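PDB 3K25: Slr1438 protein from Synechocystis sp., which is of unknown function but probably binds a carbohydrate and may act as a sugar isomerase, like the aldose 1-epimerases it resembles. Local coordinates for residues 134-139 with 143-148; 103-106 with 110-113. All coordinates share one frame; numbering follows the deposited sequence.

Contact 1 of 2, residues 134-139 with 143-148; sequences FSYQLQ and LRIEQR
Gln137 of strand 134-139 lies beside Arg144 and crosses Glu146 of the antiparallel strand 143-148. Its chain is extended beyond CG, and the amide ends near the carboxylate, with Gln137 NE2 2.8 Å from Glu146 OE1. This bond is weak, because the N-H...O angle is only 120°. NE2 also donates to Ser135 OG, which in turn bonds Asp113. Arg144 NE meets Glu146 OE2 in a salt bridge of 3.1 Å within its own strand. The backbones of Gln137 and Arg144 bond each other both ways, and the bond from Arg144 N to Gln137 O is nearly straight (178°).

Phe134 faces the other side of the sheet. Gln147 CG sits over the centre of its ring, 3.6 Å from the centroid, in a CH-pi contact. With CG beside the backbone N (chi1 -73°), the ring is placed under that methylene. A serine in place of Phe134 would probably leave Gln147 CG without its aromatic support and open a gap beside Leu161.

Leu161 belongs to strand 157-168, which packs on this face. Strands 110-117 and 276-287 flank the hairpin within its sheet, and strands 23-28 and 34-40 meet Tyr136, Leu138 and Leu143.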
loop_
_atom_site.group_PDB
_atom_site.type_symbol
_atom_site.label_atom_id
_atom_site.label_comp_id
_atom_site.label_asym_id
_atom_site.label_seq_id
_atom_site.Cartn_x
_atom_site.Cartn_y
_atom_site.Cartn_z
ATOM N N PHE A 134 5.519 -11.634 -2.003
ATOM C CA PHE A 134 4.120 -11.244 -1.937
ATOM C C PHE A 134 3.381 -11.995 -3.016
ATOM O O PHE A 134 3.906 -12.213 -4.115
ATOM C CB PHE A 134 3.943 -9.731 -2.168
ATOM C CG PHE A 134 4.387 -8.863 -1.008
ATOM C CD1 PHE A 134 5.185 -9.378 0.024
ATOM C CD2 PHE A 134 4.045 -7.509 -0.974
ATOM C CE1 PHE A 134 5.633 -8.555 1.059
ATOM C CE2 PHE A 134 4.488 -6.677 0.060
ATOM C CZ PHE A 134 5.283 -7.195 1.076
ATOM N N SER A 135 2.160 -12.395 -2.694
ATOM C CA SER A 135 1.329 -13.119 -3.633
ATOM C C SER A 135 0.104 -12.261 -3.908
ATOM O O SER A 135 -0.622 -11.879 -2.988
ATOM C CB SER A 135 0.914 -14.469 -3.034
ATOM O OG SER A 135 0.094 -15.208 -3.923
ATOM N N TYR A 136 -0.107 -11.932 -5.175
ATOM C CA TYR A 136 -1.261 -11.138 -5.553
ATOM C C TYR A 136 -2.231 -12.094 -6.230
ATOM O O TYR A 136 -1.904 -12.711 -7.239
ATOM C CB TYR A 136 -0.860 -10.023 -6.511
ATOM C CG TYR A 136 0.281 -9.158 -6.026
ATOM C CD1 TYR A 136 1.569 -9.670 -5.929
ATOM C CD2 TYR A 136 0.082 -7.811 -5.717
ATOM C CE1 TYR A 136 2.631 -8.873 -5.553
ATOM C CE2 TYR A 136 1.145 -7.000 -5.337
ATOM C CZ TYR A 136 2.419 -7.540 -5.264
ATOM O OH TYR A 136 3.501 -6.742 -4.963
ATOM N N GLN A 137 -3.418 -12.218 -5.649
ATOM C CA GLN A 137 -4.454 -13.114 -6.153
ATOM C C GLN A 137 -5.689 -12.317 -6.515
ATOM O O GLN A 137 -6.222 -11.579 -5.696
ATOM C CB GLN A 137 -4.775 -14.156 -5.088
ATOM C CG GLN A 137 -3.508 -14.791 -4.565
ATOM C CD GLN A 137 -3.717 -15.604 -3.320
ATOM O OE1 GLN A 137 -4.772 -15.551 -2.695
ATOM N NE2 GLN A 137 -2.698 -16.357 -2.940
ATOM N N LEU A 138 -6.121 -12.470 -7.764
ATOM C CA LEU A 138 -7.288 -11.772 -8.284
ATOM C C LEU A 138 -8.416 -12.740 -8.616
ATOM O O LEU A 138 -8.230 -13.647 -9.419
ATOM C CB LEU A 138 -6.922 -11.010 -9.550
ATOM C CG LEU A 138 -8.098 -10.217 -10.121
ATOM C CD1 LEU A 138 -8.138 -8.866 -9.413
ATOM C CD2 LEU A 138 -7.949 -10.018 -11.637
ATOM N N GLN A 139 -9.569 -12.551 -7.980
ATOM C CA GLN A 139 -10.744 -13.374 -8.246
ATOM C C GLN A 139 -12.007 -12.557 -8.057
ATOM O O GLN A 139 -12.061 -11.653 -7.222
ATOM C CB GLN A 139 -10.853 -14.585 -7.320
ATOM C CG GLN A 139 -12.329 -15.031 -7.203
ATOM C CD GLN A 139 -12.590 -16.124 -6.186
ATOM O OE1 GLN A 139 -12.075 -16.091 -5.063
ATOM N NE2 GLN A 139 -13.422 -17.096 -6.568
ATOM N N LEU A 143 -9.254 -8.347 -4.531
ATOM C CA LEU A 143 -7.810 -8.481 -4.669
ATOM C C LEU A 143 -7.228 -8.784 -3.307
ATOM O O LEU A 143 -7.418 -8.022 -2.353
ATOM C CB LEU A 143 -7.170 -7.201 -5.195
ATOM C CG LEU A 143 -5.643 -7.296 -5.197
ATOM C CD1 LEU A 143 -5.176 -8.584 -5.842
ATOM C CD2 LEU A 143 -5.096 -6.102 -5.924
ATOM N N ARG A 144 -6.516 -9.899 -3.222
ATOM C CA ARG A 144 -5.897 -10.326 -1.976
ATOM C C ARG A 144 -4.396 -10.365 -2.191
ATOM O O ARG A 144 -3.922 -10.859 -3.213
ATOM C CB ARG A 144 -6.387 -11.731 -1.589
ATOM C CG ARG A 144 -5.894 -12.216 -0.232
ATOM C CD ARG A 144 -6.214 -13.698 0.008
ATOM N NE ARG A 144 -6.022 -14.091 1.408
ATOM C CZ ARG A 144 -6.744 -13.608 2.418
ATOM N NH1 ARG A 144 -7.707 -12.719 2.176
ATOM N NH2 ARG A 144 -6.513 -14.010 3.665
ATOM N N ILE A 145 -3.648 -9.823 -1.241
ATOM C CA ILE A 145 -2.198 -9.840 -1.340
ATOM C C ILE A 145 -1.722 -10.525 -0.082
ATOM O O ILE A 145 -2.149 -10.189 1.024
ATOM C CB ILE A 145 -1.594 -8.431 -1.421
ATOM C CG1 ILE A 145 -2.369 -7.587 -2.432
ATOM C CG2 ILE A 145 -0.141 -8.530 -1.872
ATOM C CD1 ILE A 145 -1.770 -6.226 -2.685
ATOM N N GLU A 146 -0.865 -11.517 -0.258
ATOM C CA GLU A 146 -0.356 -12.264 0.872
ATOM C C GLU A 146 1.131 -12.007 0.969
ATOM O O GLU A 146 1.850 -12.028 -0.036
ATOM C CB GLU A 146 -0.662 -13.751 0.690
ATOM C CG GLU A 146 -2.141 -14.011 0.433
ATOM C CD GLU A 146 -2.499 -15.486 0.419
ATOM O OE1 GLU A 146 -1.816 -16.269 -0.281
ATOM O OE2 GLU A 146 -3.478 -15.858 1.106
ATOM N N GLN A 147 1.588 -11.753 2.188
ATOM C CA GLN A 147 2.987 -11.448 2.397
ATOM C C GLN A 147 3.664 -12.413 3.338
ATOM O O GLN A 147 3.044 -12.938 4.259
ATOM C CB GLN A 147 3.153 -10.037 2.989
ATOM C CG GLN A 147 2.250 -8.943 2.417
ATOM C CD GLN A 147 0.865 -8.947 3.049
ATOM O OE1 GLN A 147 0.736 -9.024 4.269
ATOM N NE2 GLN A 147 -0.177 -8.851 2.224
ATOM N N ARG A 148 4.947 -12.643 3.078
ATOM C CA ARG A 148 5.788 -13.455 3.938
ATOM C C ARG A 148 6.996 -12.542 4.121
ATOM O O ARG A 148 7.678 -12.196 3.159
ATOM C CB ARG A 148 6.214 -14.774 3.286
ATOM C CG ARG A 148 6.998 -15.672 4.249
ATOM C CD ARG A 148 7.411 -17.010 3.635
ATOM N NE ARG A 148 8.182 -16.834 2.403
ATOM C CZ ARG A 148 8.813 -17.807 1.751
ATOM N NH1 ARG A 148 8.781 -19.051 2.211
ATOM N NH2 ARG A 148 9.473 -17.539 0.630
#

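Contact 2 of 2, residues 103-106 with 110-113; sequences GQQT and ARLD
Arg111 and Gln105 form an antiparallel hydrogen-bonded pair, and their side chains run the same way on one face of the sheet. Arg111 N donates to Gln105 O, and Gln105 N donates to Arg111 O at 3.0 Å.

The Arg111 side chain can be followed outward. CB lies 3.7 Å from Gln105 O and also touches Gln105 CB. CG is anti to the backbone N (chi1 167°), and the chain stays extended as far as NE, which carries it alongside the glutamine. Arg111 CD comes 3.3 Å from Gln105 OE1. NE, CZ and NH1 lie at similar distances from the same oxygen. OE1 stands over one face of the guanidinium, offset toward its rim, and the amide and guanidinium planes are 78° apart. The oxygen is not in line with an N-H, so this is a polar contact over the face and not a hydrogen bond.

NE and NH2 are turned to Asp113 on the same strand. The guanidinium grips the carboxylate side-on. Arg111 NE reaches Asp113 OD1 at 3.2 Å. Asp113 OD2 lies in the guanidinium plane, 3.2 Å from Arg111 NH2, and receives it on its syn lone pair. This pairing probably fixes the rotation of both groups. Asp113 OD1 also bonds Ser135 on the next strand.

Asp113 N donates to Gly103 O from above the carbonyl plane. Across from it, Gly103 has no side chain to meet Asp113 CB.

The arrangement is a beta hairpin at the margin of a large antiparallel sheet, with strand 100-105 outermost, in the all-beta fold of the aldose 1-epimerases, of the galactose mutarotase clan.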
loop_
_atom_site.group_PDB
_atom_site.type_symbol
_atom_site.label_atom_id
_atom_site.label_comp_id
_atom_site.label_asym_id
_atom_site.label_seq_id
_atom_site.Cartn_x
_atom_site.Cartn_y
_atom_site.Cartn_z
ATOM N N GLY A 103 6.752 -16.895 -9.539
ATOM C CA GLY A 103 5.641 -17.824 -9.563
ATOM C C GLY A 103 4.392 -17.315 -10.256
ATOM O O GLY A 103 4.190 -16.109 -10.430
ATOM N N GLN A 104 3.543 -18.250 -10.651
ATOM C CA GLN A 104 2.298 -17.913 -11.322
ATOM C C GLN A 104 1.347 -19.101 -11.293
ATOM O O GLN A 104 1.750 -20.241 -11.551
ATOM C CB GLN A 104 2.574 -17.526 -12.768
ATOM C CG GLN A 104 1.336 -17.276 -13.573
ATOM C CD GLN A 104 1.616 -17.380 -15.044
ATOM O OE1 GLN A 104 2.710 -17.044 -15.493
ATOM N NE2 GLN A 104 0.631 -17.837 -15.812
ATOM N N GLN A 105 0.092 -18.823 -10.959
ATOM C CA GLN A 105 -0.946 -19.840 -10.913
ATOM C C GLN A 105 -2.190 -19.264 -11.534
ATOM O O GLN A 105 -2.429 -18.061 -11.473
ATOM C CB GLN A 105 -1.231 -20.280 -9.482
ATOM C CG GLN A 105 -0.211 -21.260 -8.947
ATOM C CD GLN A 105 -0.512 -21.695 -7.532
ATOM O OE1 GLN A 105 -0.504 -20.881 -6.609
ATOM N NE2 GLN A 105 -0.781 -22.984 -7.348
ATOM N N THR A 106 -2.988 -20.131 -12.134
ATOM C CA THR A 106 -4.201 -19.691 -12.798
ATOM C C THR A 106 -5.344 -20.710 -12.637
ATOM O O THR A 106 -6.150 -20.909 -13.548
ATOM C CB THR A 106 -3.884 -19.430 -14.297
ATOM O OG1 THR A 106 -5.033 -18.897 -14.954
ATOM C CG2 THR A 106 -3.455 -20.718 -14.982
ATOM N N ALA A 110 -6.332 -15.616 -10.485
ATOM C CA ALA A 110 -5.199 -15.106 -11.253
ATOM C C ALA A 110 -4.186 -14.819 -10.156
ATOM O O ALA A 110 -4.413 -13.959 -9.311
ATOM C CB ALA A 110 -5.572 -13.813 -11.987
ATOM N N ARG A 111 -3.077 -15.542 -10.147
ATOM C CA ARG A 111 -2.099 -15.335 -9.092
ATOM C C ARG A 111 -0.669 -15.094 -9.548
ATOM O O ARG A 111 -0.072 -15.926 -10.240
ATOM C CB ARG A 111 -2.144 -16.523 -8.134
ATOM C CG ARG A 111 -0.994 -16.588 -7.177
ATOM C CD ARG A 111 -1.221 -17.674 -6.166
ATOM N NE ARG A 111 -0.020 -17.945 -5.383
ATOM C CZ ARG A 111 -0.017 -18.672 -4.274
ATOM N NH1 ARG A 111 -1.153 -19.187 -3.820
ATOM N NH2 ARG A 111 1.121 -18.896 -3.633
ATOM N N LEU A 112 -0.125 -13.954 -9.140
ATOM C CA LEU A 112 1.244 -13.593 -9.490
ATOM C C LEU A 112 2.088 -13.488 -8.211
ATOM O O LEU A 112 1.709 -12.797 -7.265
ATOM C CB LEU A 112 1.259 -12.262 -10.251
ATOM C CG LEU A 112 2.395 -12.024 -11.254
ATOM C CD1 LEU A 112 3.720 -12.379 -10.635
ATOM C CD2 LEU A 112 2.177 -12.885 -12.468
ATOM N N ASP A 113 3.225 -14.180 -8.192
ATOM C CA ASP A 113 4.113 -14.173 -7.033
ATOM C C ASP A 113 5.422 -13.409 -7.266
ATOM O O ASP A 113 6.224 -13.768 -8.123
ATOM C CB ASP A 113 4.396 -15.612 -6.607
ATOM C CG ASP A 113 3.207 -16.244 -5.925
ATOM O OD1 ASP A 113 2.107 -15.657 -6.000
ATOM O OD2 ASP A 113 3.365 -17.319 -5.317
#

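Overall arrangement
The two contacts are successive hairpins of one antiparallel sheet. Contact 2 closes before contact 1 opens along the chain, and their centres are about 9 Å apart. Strands 110-117 and 130-139 join them, with Leu138 N 2.7 Å from Ala110 O in a probable hydrogen bond. Contact 1 is mostly buried. One of its faces carries aromatic and aliphatic groups toward other strands, and the other carries polar and charged side chains. Contact 2 lies at the surface near the sheet edge, and polar side chains dominate it. The polar faces run together where Gln137 packs on Arg111. Each hairpin has an arginine salt-bridged to an acid two residues further along its own strand.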